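Local structure of replicative DNA helicase (Mycobacterium chimaera, 6RIY) at residues L44-Y49 with V120-V125; T57-D62 with Y134-G139; K32-V37 with V127-H132; T6-P11 with D24-A29. The protein is an intein of the replicative DNA helicase DnaB, and probably excises itself from the precursor by protein splicing, joining the flanking pieces. One frame throughout, in Å; residues are numbered along the deposited sequence.

Contact 1 of 4, residues L44-Y49 with V120-V125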
# COMPACT_ATOMS: atom_id res chain seq x y z
N LEU A 44 13.16 6.66 8.48
CA LEU A 44 12.74 7.02 9.83
C LEU A 44 12.25 8.46 9.88
O LEU A 44 12.76 9.33 9.17
CB LEU A 44 13.90 6.85 10.83
CG LEU A 44 14.43 5.44 11.05
CD1 LEU A 44 15.64 5.45 12.00
CD2 LEU A 44 13.32 4.56 11.60
N GLY A 45 11.28 8.71 10.75
CA GLY A 45 10.82 10.06 11.02
C GLY A 45 9.81 10.62 10.05
O GLY A 45 9.47 11.80 10.15
N ARG A 46 9.32 9.81 9.11
CA ARG A 46 8.36 10.33 8.14
C ARG A 46 7.00 10.55 8.79
O ARG A 46 6.58 9.77 9.65
CB ARG A 46 8.23 9.35 6.96
CG ARG A 46 9.54 9.10 6.20
CD ARG A 46 10.00 10.34 5.45
NE ARG A 46 9.03 10.78 4.46
CZ ARG A 46 9.02 11.99 3.91
NH1 ARG A 46 9.92 12.89 4.27
NH2 ARG A 46 8.10 12.30 3.01
N PRO A 47 6.28 11.61 8.42
CA PRO A 47 4.90 11.76 8.89
C PRO A 47 4.05 10.64 8.34
O PRO A 47 4.13 10.32 7.15
CB PRO A 47 4.48 13.13 8.33
CG PRO A 47 5.74 13.79 7.89
CD PRO A 47 6.67 12.68 7.49
N CYS A 48 3.26 10.01 9.21
CA CYS A 48 2.51 8.82 8.85
C CYS A 48 1.02 9.00 9.04
O CYS A 48 0.57 9.72 9.93
CB CYS A 48 2.94 7.62 9.68
SG CYS A 48 4.59 7.04 9.24
N TYR A 49 0.26 8.28 8.22
CA TYR A 49 -1.19 8.24 8.30
C TYR A 49 -1.68 6.82 8.48
O TYR A 49 -1.14 5.89 7.88
CB TYR A 49 -1.81 8.82 7.02
CG TYR A 49 -1.88 10.32 7.03
CD1 TYR A 49 -0.73 11.09 6.97
CD2 TYR A 49 -3.10 10.97 7.10
CE1 TYR A 49 -0.80 12.47 6.99
CE2 TYR A 49 -3.18 12.35 7.11
CZ TYR A 49 -2.03 13.09 7.06
OH TYR A 49 -2.10 14.46 7.07
N VAL A 120 6.11 5.95 12.33
CA VAL A 120 6.77 4.65 12.47
C VAL A 120 7.72 4.48 11.29
O VAL A 120 7.57 5.14 10.25
CB VAL A 120 5.75 3.49 12.52
CG1 VAL A 120 4.83 3.64 13.72
CG2 VAL A 120 4.97 3.41 11.23
N PRO A 121 8.71 3.59 11.42
CA PRO A 121 9.61 3.32 10.29
C PRO A 121 8.84 2.82 9.08
O PRO A 121 7.89 2.04 9.21
CB PRO A 121 10.55 2.24 10.84
CG PRO A 121 10.51 2.43 12.35
CD PRO A 121 9.10 2.84 12.63
N VAL A 122 9.25 3.25 7.88
CA VAL A 122 8.57 2.89 6.64
C VAL A 122 9.60 2.55 5.57
O VAL A 122 10.78 2.86 5.70
CB VAL A 122 7.61 4.00 6.13
CG1 VAL A 122 6.53 4.28 7.16
CG2 VAL A 122 8.37 5.29 5.75
N ARG A 123 9.13 1.90 4.50
CA ARG A 123 9.95 1.58 3.33
C ARG A 123 9.10 1.68 2.06
O ARG A 123 7.90 1.41 2.10
CB ARG A 123 10.49 0.14 3.37
CG ARG A 123 11.59 -0.16 4.35
CD ARG A 123 11.95 -1.65 4.24
NE ARG A 123 12.85 -1.92 3.12
CZ ARG A 123 13.03 -3.12 2.57
NH1 ARG A 123 12.35 -4.17 3.02
NH2 ARG A 123 13.88 -3.26 1.57
N CYS A 124 9.76 1.97 0.94
CA CYS A 124 9.15 1.89 -0.38
C CYS A 124 9.72 0.73 -1.19
O CYS A 124 10.89 0.37 -1.05
CB CYS A 124 9.36 3.17 -1.20
SG CYS A 124 8.68 4.65 -0.49
N VAL A 125 8.88 0.19 -2.07
CA VAL A 125 9.30 -0.79 -3.06
C VAL A 125 8.92 -0.26 -4.44
O VAL A 125 8.01 0.56 -4.59
CB VAL A 125 8.65 -2.18 -2.83
CG1 VAL A 125 9.02 -2.73 -1.47
CG2 VAL A 125 7.12 -2.08 -2.97
O HOH W 1 9.26 6.98 8.92
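Leu44 and Pro121 bring the two backbones to their nearest approach, 4.9 Å between CA atoms, but the segments do not pair as strands. Segment 44-49 is a loop that turns through Gly45, with positive phi, and enters strand 48-53; segment 120-125 runs from a loop into strand 122-127. One water bridges the two backbones: it accepts from Arg46 N and donates to Val120 O, each at 2.8 Å, so two polar backbone groups are met without direct contact. At the mouth of the loop, Leu44 sends its CD2 branch against the CG-CB side of the Pro121 ring, 3.6 Å from CG. Arg46 touches with its aliphatic base alone: CG lies 4.0 Å from Val122 CG2, the two side chains at about a right angle, while bends at chi2 and chi3 carry the guanidinium away, where one face lies over Pro47 CD. Cys48 and Val122, both buried, form the inner part. With SG anti to the carbonyl carbon (chi1 -71°), the sulfur reaches across to Val120 N, 3.6 Å away; the weak bond it accepts is long but nearly straight, 173° at the hydrogen. Val122 CG1 packs on the same sulfur at 4.0 Å, and Val60 of strand 58-62 touches both Cys48 and Val120. Arg46 O is held by Ser119, just before the second segment. The chemistry is thus split: one water and one weak N-H...S bond serve the backbone polar groups, while the other direct touches are apolar.

Contact 2 of 4, residues T57-D62 with Y134-G139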
# COMPACT_ATOMS: atom_id res chain seq x y z
N THR A 57 -9.29 -3.67 6.78
CA THR A 57 -7.86 -3.49 6.63
C THR A 57 -7.45 -2.10 7.11
O THR A 57 -8.08 -1.10 6.75
CB THR A 57 -7.44 -3.66 5.17
OG1 THR A 57 -7.76 -4.98 4.73
CG2 THR A 57 -5.93 -3.42 5.00
N VAL A 58 -6.39 -2.05 7.92
CA VAL A 58 -5.79 -0.81 8.37
C VAL A 58 -4.32 -0.83 7.97
O VAL A 58 -3.59 -1.76 8.36
CB VAL A 58 -5.94 -0.62 9.89
CG1 VAL A 58 -5.09 0.55 10.37
CG2 VAL A 58 -7.41 -0.41 10.24
N ILE A 59 -3.89 0.16 7.20
CA ILE A 59 -2.51 0.28 6.76
C ILE A 59 -1.97 1.63 7.22
O ILE A 59 -2.62 2.66 7.03
CB ILE A 59 -2.41 0.16 5.23
CG1 ILE A 59 -2.86 -1.22 4.78
CG2 ILE A 59 -0.95 0.42 4.76
CD1 ILE A 59 -2.98 -1.34 3.29
N VAL A 60 -0.78 1.62 7.79
CA VAL A 60 -0.08 2.84 8.16
C VAL A 60 0.93 3.14 7.06
O VAL A 60 1.74 2.28 6.68
CB VAL A 60 0.59 2.70 9.53
CG1 VAL A 60 1.49 3.89 9.82
CG2 VAL A 60 -0.49 2.55 10.60
N ALA A 61 0.86 4.35 6.52
CA ALA A 61 1.66 4.72 5.37
C ALA A 61 2.13 6.15 5.55
O ALA A 61 1.52 6.93 6.29
CB ALA A 61 0.87 4.58 4.06
N ASP A 62 3.20 6.50 4.86
CA ASP A 62 3.63 7.88 4.99
C ASP A 62 2.64 8.80 4.27
O ASP A 62 1.79 8.36 3.49
CB ASP A 62 5.07 8.07 4.51
CG ASP A 62 5.19 8.19 3.03
OD1 ASP A 62 4.42 7.51 2.30
OD2 ASP A 62 6.06 8.95 2.58
N TYR A 134 0.66 -2.91 -6.23
CA TYR A 134 0.82 -4.17 -5.51
C TYR A 134 -0.23 -4.21 -4.41
O TYR A 134 -0.80 -3.18 -4.04
CB TYR A 134 2.24 -4.37 -4.94
CG TYR A 134 2.71 -3.40 -3.87
CD1 TYR A 134 3.26 -2.17 -4.21
CD2 TYR A 134 2.62 -3.71 -2.51
CE1 TYR A 134 3.70 -1.29 -3.25
CE2 TYR A 134 3.05 -2.83 -1.54
CZ TYR A 134 3.60 -1.61 -1.92
OH TYR A 134 4.05 -0.71 -0.98
N LEU A 135 -0.50 -5.41 -3.89
CA LEU A 135 -1.52 -5.58 -2.86
C LEU A 135 -0.91 -5.47 -1.47
O LEU A 135 0.19 -5.97 -1.24
CB LEU A 135 -2.22 -6.93 -2.99
CG LEU A 135 -2.80 -7.23 -4.37
CD1 LEU A 135 -3.56 -8.56 -4.35
CD2 LEU A 135 -3.71 -6.07 -4.78
N ALA A 136 -1.64 -4.85 -0.54
CA ALA A 136 -1.09 -4.63 0.80
C ALA A 136 -2.16 -4.81 1.86
O ALA A 136 -3.34 -4.52 1.63
CB ALA A 136 -0.49 -3.23 0.93
N GLY A 137 -1.73 -5.23 3.05
CA GLY A 137 -2.62 -5.39 4.17
C GLY A 137 -3.38 -6.70 4.11
O GLY A 137 -3.41 -7.40 3.10
N ARG A 138 -4.00 -7.04 5.24
CA ARG A 138 -4.65 -8.35 5.32
C ARG A 138 -5.76 -8.50 4.29
O ARG A 138 -6.03 -9.61 3.82
CB ARG A 138 -5.17 -8.59 6.74
CG ARG A 138 -6.39 -7.80 7.14
CD ARG A 138 -6.55 -7.86 8.65
NE ARG A 138 -7.58 -6.94 9.14
CZ ARG A 138 -8.64 -7.32 9.84
NH1 ARG A 138 -8.80 -8.59 10.16
NH2 ARG A 138 -9.52 -6.42 10.24
N GLY A 139 -6.39 -7.39 3.90
CA GLY A 139 -7.40 -7.40 2.85
C GLY A 139 -6.89 -7.33 1.44
O GLY A 139 -7.70 -7.35 0.50
O HOH W 2 -5.68 -4.62 8.94
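Thr57 and Ile59 make a buried, mixed contact with the end of strand 133-136 and the turn that follows, near the centre of the chain, where strand 58-62 at the edge of its sheet passes over a separate two-stranded hairpin. Ile59 packs through its CD1 end, which lies 3.6 Å from Ala136 O and 3.9 Å from Ala136 CB, and Leu2 of strand 2-3 packs on both residues. Thr57 splits its branches between two jobs. Its methyl CG2, anti to the backbone N, lies 3.9 Å from Gly137 CA, over a glycine with positive phi whose bare backbone lets the threonine come close. Its OG1 turns the other way, chi1 -61°, and takes a weak, strongly bent bond from Gly139 N, 2.9 Å with 120° at the hydrogen; the stronger partner of this hydroxyl is Asp55 OD2. Arg138 extends along the outer side, from CG, 4.0 Å from Thr57 OG1, to a guanidinium whose NH2 bonds Gly56 O. A water accepts from Val58 N at 2.9 Å and, weakly, from Arg138 NE, a loose link between the start of the strand and the arginine. Threonine, glycines and arginine thus clip the loop before one strand to the loop after another. The contact joins an edge strand of a four-stranded antiparallel sheet to a beta hairpin within the all-beta Hedgehog/intein (HINT) fold.

Contact 3 of 4, residues K32-V37 with V127-H132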
# COMPACT_ATOMS: atom_id res chain seq x y z
N LYS A 32 -1.91 -11.50 -9.60
CA LYS A 32 -0.82 -12.30 -10.11
C LYS A 32 0.51 -11.83 -9.52
O LYS A 32 0.63 -10.69 -9.06
CB LYS A 32 -0.77 -12.23 -11.63
CG LYS A 32 -1.98 -12.86 -12.31
CD LYS A 32 -1.92 -12.64 -13.82
CE LYS A 32 -3.06 -13.36 -14.54
NZ LYS A 32 -2.85 -14.83 -14.60
N PRO A 33 1.53 -12.69 -9.53
CA PRO A 33 2.83 -12.29 -8.98
C PRO A 33 3.43 -11.11 -9.73
O PRO A 33 3.22 -10.94 -10.93
CB PRO A 33 3.69 -13.56 -9.15
CG PRO A 33 2.71 -14.68 -9.21
CD PRO A 33 1.50 -14.11 -9.92
N THR A 34 4.16 -10.28 -8.99
CA THR A 34 4.94 -9.18 -9.56
C THR A 34 6.26 -9.08 -8.81
O THR A 34 6.30 -9.28 -7.59
CB THR A 34 4.15 -7.85 -9.52
OG1 THR A 34 4.83 -6.86 -10.30
CG2 THR A 34 3.97 -7.34 -8.10
N ARG A 35 7.34 -8.82 -9.53
CA ARG A 35 8.67 -8.88 -8.95
C ARG A 35 9.07 -7.52 -8.38
O ARG A 35 8.76 -6.47 -8.96
CB ARG A 35 9.69 -9.33 -10.00
CG ARG A 35 11.11 -9.53 -9.51
CD ARG A 35 12.00 -9.87 -10.70
NE ARG A 35 13.37 -10.21 -10.31
CZ ARG A 35 14.32 -9.31 -10.05
NH1 ARG A 35 14.05 -8.01 -10.12
NH2 ARG A 35 15.54 -9.71 -9.72
N VAL A 36 9.75 -7.54 -7.25
CA VAL A 36 10.26 -6.31 -6.65
C VAL A 36 11.54 -5.94 -7.38
O VAL A 36 12.48 -6.74 -7.46
CB VAL A 36 10.50 -6.50 -5.15
CG1 VAL A 36 11.14 -5.28 -4.51
CG2 VAL A 36 9.15 -6.83 -4.47
N VAL A 37 11.57 -4.74 -7.97
CA VAL A 37 12.74 -4.30 -8.72
C VAL A 37 13.62 -3.37 -7.89
O VAL A 37 14.80 -3.20 -8.24
CB VAL A 37 12.35 -3.64 -10.05
CG1 VAL A 37 11.69 -4.64 -10.98
CG2 VAL A 37 11.43 -2.46 -9.82
N VAL A 127 7.94 -2.13 -8.23
CA VAL A 127 7.57 -3.44 -8.75
C VAL A 127 7.54 -3.39 -10.28
O VAL A 127 7.51 -2.32 -10.88
CB VAL A 127 6.23 -3.93 -8.19
CG1 VAL A 127 6.38 -4.21 -6.68
CG2 VAL A 127 5.15 -2.90 -8.44
N ASP A 128 7.57 -4.57 -10.89
CA ASP A 128 7.83 -4.67 -12.32
C ASP A 128 6.56 -4.72 -13.16
O ASP A 128 6.60 -5.15 -14.32
CB ASP A 128 8.72 -5.88 -12.62
CG ASP A 128 7.98 -7.20 -12.58
OD1 ASP A 128 6.86 -7.27 -12.02
OD2 ASP A 128 8.53 -8.18 -13.12
N ASN A 129 5.46 -4.26 -12.64
CA ASN A 129 4.32 -4.19 -13.54
C ASN A 129 4.05 -2.74 -13.92
O ASN A 129 4.32 -1.82 -13.14
CB ASN A 129 3.07 -4.82 -12.91
CG ASN A 129 2.62 -4.11 -11.66
OD1 ASN A 129 1.86 -3.14 -11.72
ND2 ASN A 129 3.05 -4.61 -10.51
N PRO A 130 3.54 -2.50 -15.13
CA PRO A 130 3.43 -1.12 -15.62
C PRO A 130 2.47 -0.26 -14.81
O PRO A 130 2.63 0.97 -14.78
CB PRO A 130 2.97 -1.29 -17.07
CG PRO A 130 2.41 -2.66 -17.16
CD PRO A 130 3.21 -3.48 -16.18
N ALA A 131 1.47 -0.86 -14.16
CA ALA A 131 0.57 -0.07 -13.33
C ALA A 131 1.22 0.42 -12.04
O ALA A 131 0.63 1.26 -11.35
CB ALA A 131 -0.69 -0.88 -12.99
N HIS A 132 2.42 -0.06 -11.71
CA HIS A 132 3.07 0.26 -10.43
C HIS A 132 2.14 -0.03 -9.25
O HIS A 132 2.05 0.77 -8.31
CB HIS A 132 3.53 1.72 -10.36
CG HIS A 132 4.46 2.15 -11.45
ND1 HIS A 132 4.88 1.30 -12.45
CD2 HIS A 132 5.04 3.34 -11.70
CE1 HIS A 132 5.68 1.96 -13.27
NE2 HIS A 132 5.80 3.20 -12.84
O HOH W 3 3.76 -8.37 -13.13
O HOH W 4 6.86 -10.06 -12.48
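Thr34, the first residue to touch the loop 127-132, has its hydroxyl in the middle of a short chain of bonds. OG1 lies anti to the backbone N (chi1 -170°), facing the loop; it accepts from Asn129 ND2 at 2.9 Å, almost straight and in the plane of the amide, and donates to Asp128 OD1 at 2.7 Å. The methyl CG2 of Thr34 meets Val127. Arg35 follows with its backbone: its N bonds the same OD1 at 3.0 Å, coming from well above the carboxylate plane, and its O receives a weak bond from Asp128 N. The Arg35 side chain extends away, only CB coming within 3.5 Å of Asp128 OD2, and a water that donates to OD2 at 2.6 Å is weakly bonded to Arg35 N. Val36 faces Val127 as an antiparallel non-hydrogen-bonded pair, CA atoms 4.5 Å apart. At Val37, CG1 packs against Asp128 CB at 3.6 Å. Beyond the pairing the chain turns: Asn129 to His132 is a type I turn in which His132 ND1 bonds Asn129 O in the ring plane, while Asn129 ND2 also bonds Leu133 O. Two donors on OD1 and a water on OD2 would favour a negative charge on Asp128, and the hydrogen bonds through Thr34 OG1 hold carboxylate and amide together, tying the loop and its turn to the first part of strand 33-39.

Contact 4 of 4, residues T6-P11 with D24-A29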
# COMPACT_ATOMS: atom_id res chain seq x y z
N THR A 6 3.63 -3.86 7.91
CA THR A 6 2.51 -4.09 7.01
C THR A 6 2.63 -5.48 6.41
O THR A 6 3.65 -5.78 5.78
CB THR A 6 2.45 -3.07 5.88
OG1 THR A 6 2.47 -1.73 6.41
CG2 THR A 6 1.16 -3.27 5.07
N PRO A 7 1.65 -6.36 6.58
CA PRO A 7 1.70 -7.66 5.91
C PRO A 7 1.35 -7.49 4.44
O PRO A 7 0.41 -6.78 4.08
CB PRO A 7 0.64 -8.49 6.65
CG PRO A 7 -0.35 -7.47 7.12
CD PRO A 7 0.42 -6.19 7.38
N LEU A 8 2.13 -8.15 3.58
CA LEU A 8 1.91 -8.12 2.14
C LEU A 8 1.68 -9.54 1.63
O LEU A 8 2.47 -10.43 1.95
CB LEU A 8 3.13 -7.52 1.41
CG LEU A 8 3.61 -6.17 1.92
CD1 LEU A 8 4.87 -5.74 1.17
CD2 LEU A 8 2.50 -5.13 1.74
N PRO A 9 0.64 -9.79 0.83
CA PRO A 9 0.46 -11.13 0.29
C PRO A 9 1.50 -11.44 -0.78
O PRO A 9 1.93 -10.56 -1.53
CB PRO A 9 -0.95 -11.09 -0.32
CG PRO A 9 -1.10 -9.67 -0.73
CD PRO A 9 -0.37 -8.85 0.32
N THR A 10 1.91 -12.69 -0.83
CA THR A 10 2.83 -13.20 -1.83
C THR A 10 2.20 -14.42 -2.48
O THR A 10 1.18 -14.92 -2.00
CB THR A 10 4.18 -13.58 -1.20
OG1 THR A 10 4.01 -14.74 -0.39
CG2 THR A 10 4.69 -12.43 -0.35
N PRO A 11 2.78 -14.93 -3.57
CA PRO A 11 2.21 -16.16 -4.17
C PRO A 11 2.16 -17.34 -3.21
O PRO A 11 1.25 -18.17 -3.32
CB PRO A 11 3.15 -16.43 -5.35
CG PRO A 11 3.66 -15.11 -5.74
CD PRO A 11 3.80 -14.33 -4.45
N ASP A 24 12.11 -10.41 -4.72
CA ASP A 24 10.96 -11.08 -4.13
C ASP A 24 9.72 -10.85 -4.99
O ASP A 24 9.59 -9.83 -5.67
CB ASP A 24 10.69 -10.55 -2.72
CG ASP A 24 11.72 -10.99 -1.71
OD1 ASP A 24 12.64 -11.76 -2.08
OD2 ASP A 24 11.62 -10.56 -0.54
N GLU A 25 8.79 -11.80 -4.92
CA GLU A 25 7.50 -11.69 -5.60
C GLU A 25 6.44 -11.18 -4.62
O GLU A 25 6.23 -11.78 -3.55
CB GLU A 25 7.06 -13.04 -6.18
CG GLU A 25 7.84 -13.45 -7.41
CD GLU A 25 7.24 -14.65 -8.10
OE1 GLU A 25 6.69 -15.53 -7.41
OE2 GLU A 25 7.32 -14.72 -9.35
N LEU A 26 5.78 -10.08 -4.98
CA LEU A 26 4.55 -9.64 -4.36
C LEU A 26 3.41 -9.96 -5.32
O LEU A 26 3.59 -10.72 -6.28
CB LEU A 26 4.62 -8.15 -4.00
CG LEU A 26 5.75 -7.70 -3.07
CD1 LEU A 26 5.81 -6.17 -2.99
CD2 LEU A 26 5.61 -8.31 -1.67
N LEU A 27 2.24 -9.36 -5.11
CA LEU A 27 1.11 -9.54 -6.01
C LEU A 27 0.72 -8.20 -6.62
O LEU A 27 0.60 -7.20 -5.91
CB LEU A 27 -0.10 -10.12 -5.28
CG LEU A 27 0.13 -11.46 -4.58
CD1 LEU A 27 -1.19 -11.91 -3.94
CD2 LEU A 27 0.66 -12.50 -5.56
N GLY A 28 0.50 -8.19 -7.93
CA GLY A 28 -0.01 -7.01 -8.59
C GLY A 28 -1.50 -6.83 -8.37
O GLY A 28 -2.17 -7.63 -7.72
N ALA A 29 -2.02 -5.77 -8.98
CA ALA A 29 -3.44 -5.46 -8.83
C ALA A 29 -4.33 -6.53 -9.44
O ALA A 29 -5.51 -6.62 -9.08
CB ALA A 29 -3.76 -4.11 -9.48
O HOH W 5 1.58 -7.99 -2.61
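Pro9 O takes a hydrogen bond from a water, 2.8 Å away, and that water accepts from Leu27 N, so a single molecule joins the two segments of this all-beta Hedgehog/intein fold where their strands cross nearly at right angles. The strand segments 7-9 and 25-27 meet at 87°, with a closest axis approach of 6.6 Å; the water makes the polar link and side chains pack around it. Leu26 and Leu27 meet different residues: Leu8 and Thr10 for the first, Pro9 and Pro11 for the second. Leu26 CB leaves the backbone away from the other segment, yet the end of the chain brings CD2 to 3.9 Å from Leu8 CD1. Leu27 wedges between two prolines: CD1 lies 3.7 Å from Pro9 CB, and CD2 packs on Pro11 CD, the two side chains running antiparallel alongside one another. Outside the pair, Leu135 of strand 133-136 touches both Pro9 and Leu27, and Thr10 OG1 is bonded by Gly13 N. At the surface Glu25 crosses Pro11 at about a right angle. Its aliphatic CB rests on the proline ring, and its carboxylate oxygen OE1 ends 3.5 Å from Pro11 CG.

How the contacts relate
Contact 4 is the junction of the group: its centre lies about 10 Å from that of contact 3 and 11 Å from that of contact 2. A probable hydrogen bond from Leu26 N to Thr34 O, 2.8 Å, joins it to contact 3, and another from Gly137 N to Pro7 O, also 2.8 Å, joins it to contact 2. Contacts 1 and 2 share the sheet of strands 48-53 and 58-62, through a probable hydrogen bond from Tyr49 N to Ala61 O at 2.7 Å. Contacts 1 and 3 lie about 21 Å apart between centres, along strand 122-127. Each chain end meets a contact: Asp62 of contact 2 binds Ala1 N, and Val127 of contact 3 touches Ala145, consistent with both lying beside the splice junctions.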